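Local coordinates for VWFA domain-containing protein (Alicyclobacillus acidocaldarius subsp. acidocaldarius, PDB 3RAG) that is of unknown function but has a von Willebrand factor A-type domain, seen here with a bound sodium ion, and may bind metal ions, at residues Val40-Gly48 / Gln75-Met86. Sequence-based numbering, arbitrary orientation.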
loop_
_atom_site.group_PDB
_atom_site.type_symbol
_atom_site.label_atom_id
_atom_site.label_comp_id
_atom_site.label_asym_id
_atom_site.label_seq_id
_atom_site.Cartn_x
_atom_site.Cartn_y
_atom_site.Cartn_z
ATOM N N VAL A 40 -5.852 1.110 -3.886
ATOM C CA VAL A 40 -5.194 2.404 -3.701
ATOM C C VAL A 40 -3.694 2.124 -3.647
ATOM O O VAL A 40 -3.273 1.187 -2.956
ATOM C CB VAL A 40 -5.649 3.086 -2.386
ATOM C CG1 VAL A 40 -4.640 4.182 -1.974
ATOM C CG2 VAL A 40 -7.081 3.655 -2.551
ATOM N N VAL A 41 -2.893 2.918 -4.373
ATOM C CA VAL A 41 -1.441 2.705 -4.396
ATOM C C VAL A 41 -0.780 3.877 -3.684
ATOM O O VAL A 41 -0.967 5.036 -4.080
ATOM C CB VAL A 41 -0.886 2.604 -5.843
ATOM C CG1 VAL A 41 0.619 2.261 -5.840
ATOM C CG2 VAL A 41 -1.664 1.551 -6.637
ATOM N N ASN A 42 -0.039 3.565 -2.622
ATOM C CA ASN A 42 0.716 4.554 -1.846
ATOM C C ASN A 42 2.210 4.360 -2.105
ATOM O O ASN A 42 2.655 3.237 -2.398
ATOM C CB ASN A 42 0.467 4.343 -0.348
ATOM C CG ASN A 42 -0.962 4.677 0.073
ATOM O OD1 ASN A 42 -1.564 4.003 0.937
ATOM N ND2 ASN A 42 -1.501 5.693 -0.522
ATOM N N VAL A 43 2.986 5.437 -2.050
ATOM C CA VAL A 43 4.426 5.320 -2.310
ATOM C C VAL A 43 5.211 6.052 -1.229
ATOM O O VAL A 43 4.949 7.227 -0.936
ATOM C CB VAL A 43 4.809 5.938 -3.668
ATOM C CG1 VAL A 43 6.316 5.669 -3.968
ATOM C CG2 VAL A 43 3.905 5.390 -4.796
ATOM N N ILE A 44 6.181 5.352 -0.660
ATOM C CA ILE A 44 7.162 5.997 0.204
ATOM C C ILE A 44 8.491 6.062 -0.530
ATOM O O ILE A 44 9.064 5.026 -0.913
ATOM C CB ILE A 44 7.350 5.220 1.522
ATOM C CG1 ILE A 44 6.067 5.294 2.360
ATOM C CG2 ILE A 44 8.570 5.749 2.289
ATOM C CD1 ILE A 44 6.082 4.408 3.638
ATOM N N GLY A 45 8.988 7.282 -0.724
ATOM C CA GLY A 45 10.319 7.480 -1.299
ATOM C C GLY A 45 11.287 7.689 -0.131
ATOM O O GLY A 45 10.932 8.294 0.871
ATOM N N ILE A 46 12.501 7.172 -0.251
ATOM C CA ILE A 46 13.451 7.244 0.852
ATOM C C ILE A 46 14.526 8.287 0.583
ATOM O O ILE A 46 15.167 8.285 -0.474
ATOM C CB ILE A 46 14.134 5.864 1.090
ATOM C CG1 ILE A 46 13.086 4.759 1.320
ATOM C CG2 ILE A 46 15.085 5.958 2.285
ATOM C CD1 ILE A 46 13.708 3.334 1.336
ATOM N N VAL A 47 14.717 9.201 1.534
ATOM C CA VAL A 47 15.848 10.125 1.486
ATOM C C VAL A 47 17.121 9.377 1.956
ATOM O O VAL A 47 17.212 8.977 3.119
ATOM C CB VAL A 47 15.634 11.317 2.416
ATOM C CG1 VAL A 47 16.833 12.303 2.350
ATOM C CG2 VAL A 47 14.293 12.037 2.112
ATOM N N GLY A 48 18.073 9.183 1.057
ATOM C CA GLY A 48 19.355 8.563 1.375
ATOM C C GLY A 48 20.418 9.608 1.691
ATOM O O GLY A 48 20.148 10.553 2.433
ATOM N N GLN A 75 13.212 10.086 5.649
ATOM C CA GLN A 75 14.441 9.381 6.007
ATOM C C GLN A 75 14.123 7.970 6.501
ATOM O O GLN A 75 12.990 7.689 6.912
ATOM C CB GLN A 75 15.187 10.172 7.074
ATOM C CG GLN A 75 15.636 11.518 6.553
ATOM C CD GLN A 75 16.265 12.386 7.625
ATOM O OE1 GLN A 75 15.803 12.419 8.767
ATOM N NE2 GLN A 75 17.329 13.097 7.259
ATOM N N PRO A 76 15.118 7.067 6.439
ATOM C CA PRO A 76 14.906 5.658 6.793
ATOM C C PRO A 76 14.293 5.491 8.185
ATOM O O PRO A 76 13.394 4.687 8.332
ATOM C CB PRO A 76 16.325 5.075 6.736
ATOM C CG PRO A 76 17.003 5.903 5.674
ATOM C CD PRO A 76 16.469 7.300 5.887
ATOM N N ALA A 77 14.743 6.282 9.158
ATOM C CA ALA A 77 14.230 6.171 10.530
ATOM C C ALA A 77 12.719 6.389 10.606
ATOM O O ALA A 77 12.058 5.920 11.535
ATOM C CB ALA A 77 14.955 7.153 11.468
ATOM N N ASP A 78 12.168 7.087 9.618
ATOM C CA ASP A 78 10.747 7.433 9.669
ATOM C C ASP A 78 9.844 6.588 8.798
ATOM O O ASP A 78 8.633 6.812 8.759
ATOM C CB ASP A 78 10.571 8.912 9.344
ATOM C CG ASP A 78 11.225 9.794 10.392
ATOM O OD1 ASP A 78 11.850 10.817 10.049
ATOM O OD2 ASP A 78 11.129 9.416 11.568
ATOM N N ILE A 79 10.405 5.592 8.120
ATOM C CA ILE A 79 9.580 4.790 7.226
ATOM C C ILE A 79 8.433 4.088 7.933
ATOM O O ILE A 79 7.313 4.068 7.441
ATOM C CB ILE A 79 10.430 3.760 6.447
ATOM C CG1 ILE A 79 11.386 4.495 5.519
ATOM C CG2 ILE A 79 9.528 2.748 5.705
ATOM C CD1 ILE A 79 12.486 3.570 4.911
ATOM N N SER A 80 8.700 3.515 9.100
ATOM C CA SER A 80 7.672 2.757 9.797
ATOM C C SER A 80 6.451 3.611 10.182
ATOM O O SER A 80 5.307 3.318 9.823
ATOM C CB SER A 80 8.287 2.102 11.040
ATOM O OG SER A 80 7.313 1.356 11.727
ATOM N N ALA A 81 6.706 4.678 10.921
ATOM C CA ALA A 81 5.646 5.594 11.301
ATOM C C ALA A 81 4.915 6.151 10.077
ATOM O O ALA A 81 3.692 6.307 10.082
ATOM C CB ALA A 81 6.221 6.730 12.162
ATOM N N THR A 82 5.668 6.444 9.024
ATOM C CA THR A 82 5.061 7.015 7.828
ATOM C C THR A 82 4.120 6.023 7.145
ATOM O O THR A 82 3.020 6.400 6.724
ATOM C CB THR A 82 6.155 7.478 6.858
ATOM O OG1 THR A 82 6.916 8.507 7.498
ATOM C CG2 THR A 82 5.554 8.027 5.582
ATOM N N ALA A 83 4.571 4.774 7.023
ATOM C CA ALA A 83 3.755 3.711 6.428
ATOM C C ALA A 83 2.446 3.514 7.202
ATOM O O ALA A 83 1.379 3.377 6.615
ATOM C CB ALA A 83 4.540 2.393 6.373
ATOM N N GLN A 84 2.539 3.515 8.524
ATOM C CA GLN A 84 1.343 3.367 9.348
ATOM C C GLN A 84 0.390 4.553 9.141
ATOM O O GLN A 84 -0.809 4.355 8.913
ATOM C CB GLN A 84 1.722 3.194 10.824
ATOM C CG GLN A 84 2.555 1.964 11.111
ATOM C CD GLN A 84 3.043 1.906 12.544
ATOM O OE1 GLN A 84 2.377 2.389 13.453
ATOM N NE2 GLN A 84 4.215 1.311 12.750
HETATM N N MSE A 85 0.909 5.786 9.176
HETATM C CA MSE A 85 0.054 6.952 8.961
HETATM C C MSE A 85 -0.631 6.917 7.603
HETATM O O MSE A 85 -1.826 7.225 7.503
HETATM C CB MSE A 85 0.833 8.281 9.086
HETATM C CG MSE A 85 0.021 9.553 8.728
HETATM SE SE MSE A 85 -0.073 10.072 6.971
HETATM C CE MSE A 85 1.621 10.576 6.653
HETATM N N MSE A 86 0.119 6.595 6.549
HETATM C CA MSE A 86 -0.451 6.699 5.210
HETATM C C MSE A 86 -1.541 5.657 5.040
HETATM O O MSE A 86 -2.580 5.941 4.427
HETATM C CB MSE A 86 0.613 6.500 4.113
HETATM C CG MSE A 86 1.651 7.617 3.994
HETATM SE SE MSE A 86 3.055 7.116 2.894
HETATM C CE MSE A 86 2.541 5.608 2.344
#
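Strand 40-46 and the first turns of helix 79-106 run nearly antiparallel, their axes 9.7 Å apart at 162°, the helix lying along strand 40-46 on one face of the sheet in the alpha/beta Rossmann-like layering of a vWA domain. Ile44 carries most of the strand's side of the contact. With CG1 beside the backbone N and the chain extended beyond it (chi2 173°), its CD1 reaches the helix backbone at Ala83, 3.7 Å from both CA and CB of that residue, while CG2 of Thr82 borders it at 4.1 Å. Selenomethionine Met86 closes over the flank of the same side chain, its SE 3.6 Å from Ile44 CG1. Cutting Ile44 back to an alanine is likely to open a gap beside Ala83 and Thr82 and take away the surface Met86 SE rests on. Nearer the helix start, Ile46 and Ile79 cross at about a right angle, CD1 to CD1, and Ile79 also touches Ala157 of helix 151-165. Thr82, also touched by Arg72 and Val74 of edge strand 71-74, hydrogen-bonds through its hydroxyl OG1 to Asp78 O at 2.7 Å from above the carbonyl plane, and that O also accepts from Thr82 N. At the strand's end Pro76 CG lies against Ile46 CG2, and Pro76 CD sits 3.3 Å from Val47 O, just past the strand.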